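Local coordinates for replicative DNA helicase (PDB 3GXV), which probably unwinds DNA at the replication fork as a hexameric, ATP-driven helicase, its N-terminal domain, the part described here, being concerned with interactions with primase, at residues G20-N25 with G46-I51. Residues are numbered along the deposited sequence; the frame is centred on the assembly and turned at random.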
ATOM      1  N   GLY B  20      -7.761  -6.613  -6.070  1.00 14.65           N
ATOM      2  CA  GLY B  20      -6.925  -7.652  -5.484  1.00 14.25           C
ATOM      3  C   GLY B  20      -5.507  -7.162  -5.225  1.00 12.55           C
ATOM      4  O   GLY B  20      -4.889  -7.511  -4.221  1.00  8.93           O
ATOM      5  N   ILE B  21      -4.995  -6.350  -6.143  1.00 14.25           N
ATOM      6  CA  ILE B  21      -3.651  -5.779  -6.033  1.00 16.88           C
ATOM      7  C   ILE B  21      -3.570  -4.825  -4.840  1.00 17.14           C
ATOM      8  O   ILE B  21      -2.518  -4.698  -4.202  1.00 17.49           O
ATOM      9  CB  ILE B  21      -3.276  -5.004  -7.320  1.00 13.82           C
ATOM     10  CG1 ILE B  21      -3.096  -5.988  -8.475  1.00 13.84           C
ATOM     11  CG2 ILE B  21      -2.017  -4.154  -7.093  1.00 12.78           C
ATOM     12  CD1 ILE B  21      -2.682  -5.334  -9.771  1.00  9.86           C
ATOM     13  N   VAL B  22      -4.689  -4.164  -4.549  1.00 17.93           N
ATOM     14  CA  VAL B  22      -4.768  -3.229  -3.433  1.00 20.73           C
ATOM     15  C   VAL B  22      -4.723  -3.975  -2.100  1.00 19.78           C
ATOM     16  O   VAL B  22      -4.302  -3.425  -1.089  1.00 17.68           O
ATOM     17  CB  VAL B  22      -6.058  -2.383  -3.519  1.00 22.12           C
ATOM     18  CG1 VAL B  22      -6.242  -1.560  -2.249  1.00 24.90           C
ATOM     19  CG2 VAL B  22      -5.985  -1.461  -4.737  1.00 23.22           C
ATOM     20  N   LEU B  23      -5.159  -5.231  -2.115  1.00 22.04           N
ATOM     21  CA  LEU B  23      -5.161  -6.090  -0.926  1.00 21.73           C
ATOM     22  C   LEU B  23      -3.779  -6.725  -0.714  1.00 20.24           C
ATOM     23  O   LEU B  23      -3.345  -6.940   0.424  1.00 18.80           O
ATOM     24  CB  LEU B  23      -6.215  -7.188  -1.074  1.00 27.22           C
ATOM     25  CG  LEU B  23      -5.973  -8.444  -0.239  1.00 31.89           C
ATOM     26  CD1 LEU B  23      -5.954  -8.089   1.242  1.00 33.92           C
ATOM     27  CD2 LEU B  23      -7.054  -9.464  -0.542  1.00 34.78           C
ATOM     28  N   ALA B  24      -3.105  -7.039  -1.817  1.00 17.81           N
ATOM     29  CA  ALA B  24      -1.768  -7.614  -1.762  1.00 17.12           C
ATOM     30  C   ALA B  24      -0.910  -6.904  -2.798  1.00 18.31           C
ATOM     31  O   ALA B  24      -0.724  -7.412  -3.905  1.00 19.61           O
ATOM     32  CB  ALA B  24      -1.813  -9.108  -2.055  1.00 13.49           C
ATOM     33  N   ASN B  25      -0.392  -5.730  -2.434  1.00 16.35           N
ATOM     34  CA  ASN B  25       0.434  -4.921  -3.336  1.00 16.84           C
ATOM     35  C   ASN B  25       1.553  -5.705  -4.033  1.00 15.80           C
ATOM     36  O   ASN B  25       2.092  -5.263  -5.048  1.00 10.92           O
ATOM     37  CB  ASN B  25       1.017  -3.728  -2.567  1.00 13.12           C
ATOM     38  CG  ASN B  25      -0.062  -2.795  -2.044  1.00 13.53           C
ATOM     39  OD1 ASN B  25      -1.191  -3.215  -1.804  1.00 12.80           O
ATOM     40  ND2 ASN B  25       0.280  -1.527  -1.859  1.00 14.10           N
ATOM     41  N   GLY B  46      -6.845   1.084 -16.625  1.00  7.02           N
ATOM     42  CA  GLY B  46      -5.467   1.041 -17.074  1.00  4.54           C
ATOM     43  C   GLY B  46      -4.724   2.187 -16.403  1.00  5.34           C
ATOM     44  O   GLY B  46      -3.605   2.022 -15.909  1.00  6.97           O
ATOM     45  N   LEU B  47      -5.344   3.362 -16.382  1.00  7.14           N
ATOM     46  CA  LEU B  47      -4.732   4.529 -15.758  1.00  8.15           C
ATOM     47  C   LEU B  47      -4.401   4.193 -14.301  1.00  9.79           C
ATOM     48  O   LEU B  47      -3.331   4.567 -13.788  1.00  4.39           O
ATOM     49  CB  LEU B  47      -5.680   5.737 -15.836  1.00 13.00           C
ATOM     50  CG  LEU B  47      -5.230   7.092 -15.258  1.00 15.55           C
ATOM     51  CD1 LEU B  47      -3.748   7.319 -15.529  1.00 16.95           C
ATOM     52  CD2 LEU B  47      -6.068   8.218 -15.876  1.00 17.19           C
ATOM     53  N   PHE B  48      -5.326   3.487 -13.646  1.00  6.23           N
ATOM     54  CA  PHE B  48      -5.150   3.062 -12.260  1.00  8.66           C
ATOM     55  C   PHE B  48      -3.941   2.124 -12.191  1.00  9.88           C
ATOM     56  O   PHE B  48      -3.042   2.333 -11.383  1.00  8.31           O
ATOM     57  CB  PHE B  48      -6.387   2.313 -11.763  1.00  8.10           C
ATOM     58  CG  PHE B  48      -6.351   1.980 -10.298  1.00  6.25           C
ATOM     59  CD1 PHE B  48      -6.858   2.867  -9.365  1.00  5.75           C
ATOM     60  CD2 PHE B  48      -5.832   0.765  -9.852  1.00  7.32           C
ATOM     61  CE1 PHE B  48      -6.849   2.551  -8.002  1.00  7.13           C
ATOM     62  CE2 PHE B  48      -5.818   0.440  -8.497  1.00  4.79           C
ATOM     63  CZ  PHE B  48      -6.331   1.333  -7.571  1.00  4.00           C
ATOM     64  N   PHE B  49      -3.925   1.101 -13.043  1.00  8.20           N
ATOM     65  CA  PHE B  49      -2.810   0.154 -13.073  1.00 12.35           C
ATOM     66  C   PHE B  49      -1.479   0.903 -13.225  1.00 15.00           C
ATOM     67  O   PHE B  49      -0.453   0.522 -12.660  1.00 13.82           O
ATOM     68  CB  PHE B  49      -2.978  -0.830 -14.240  1.00  8.95           C
ATOM     69  CG  PHE B  49      -2.058  -2.025 -14.167  1.00  8.50           C
ATOM     70  CD1 PHE B  49      -2.054  -2.846 -13.037  1.00  7.01           C
ATOM     71  CD2 PHE B  49      -1.168  -2.303 -15.202  1.00  7.33           C
ATOM     72  CE1 PHE B  49      -1.178  -3.918 -12.943  1.00  8.66           C
ATOM     73  CE2 PHE B  49      -0.284  -3.382 -15.115  1.00  6.66           C
ATOM     74  CZ  PHE B  49      -0.289  -4.183 -13.986  1.00  7.94           C
ATOM     75  N   GLU B  50      -1.524   1.983 -13.994  1.00 15.37           N
ATOM     76  CA  GLU B  50      -0.364   2.808 -14.279  1.00 15.64           C
ATOM     77  C   GLU B  50       0.158   3.480 -13.015  1.00 16.40           C
ATOM     78  O   GLU B  50       1.339   3.373 -12.683  1.00 15.61           O
ATOM     79  CB  GLU B  50      -0.769   3.863 -15.303  1.00 17.61           C
ATOM     80  CG  GLU B  50       0.339   4.508 -16.119  1.00 19.99           C
ATOM     81  CD  GLU B  50      -0.231   5.577 -17.036  1.00 22.36           C
ATOM     82  OE1 GLU B  50      -0.513   6.689 -16.541  1.00 24.65           O
ATOM     83  OE2 GLU B  50      -0.435   5.297 -18.240  1.00 23.09           O
ATOM     84  N   ILE B  51      -0.731   4.178 -12.310  1.00 18.17           N
ATOM     85  CA  ILE B  51      -0.346   4.863 -11.082  1.00 18.18           C
ATOM     86  C   ILE B  51       0.151   3.850 -10.056  1.00 19.92           C
ATOM     87  O   ILE B  51       1.062   4.139  -9.274  1.00 22.46           O
ATOM     88  CB  ILE B  51      -1.527   5.663 -10.488  1.00 14.36           C
ATOM     89  CG1 ILE B  51      -1.937   6.791 -11.446  1.00 10.24           C
ATOM     90  CG2 ILE B  51      -1.127   6.249  -9.145  1.00 10.57           C
ATOM     91  CD1 ILE B  51      -3.320   7.384 -11.161  1.00  7.14           C
TER
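I21 of helix 3-23 reaches across to F49 of helix 43-57, and one residue further on V22 meets F48. The CB of I21 already faces the second helix. From it CG1 leaves on the side of the backbone N, opposite the carbonyl carbon (chi1 -69°), and an extended chi2 of -178° carries CD1 straight out to the F49 ring. Of I21, that methyl is what meets F49: it lies in the plane of the ring, at its edge, 3.8 Å from CE1 of F49 and 4.2 Å from CD1 of the same phenyl. The shorter branch, CG2, stays back beside the carbonyl carbon. With the two CA atoms of I21 and F49 9.2 Å apart, the helices are bridged by side chains, in the hydrophobic core of the all-helical DnaB N-terminal domain. I28 and V31 of helix 27-32 touch both I21 and F49, while the F49 ring also meets F40, their planes inclined at about 40°. V22 repeats the edge-on approach with its CG2, 4.0 Å from CZ of F48 and again in the ring plane. F48 extends toward helix 3-23 with CG anti to its own N, and L18 of that helix packs against both phenylalanines. Just past V22, the carbonyl O of L23 accepts a hydrogen bond from ND2 of N115 of the second subunit.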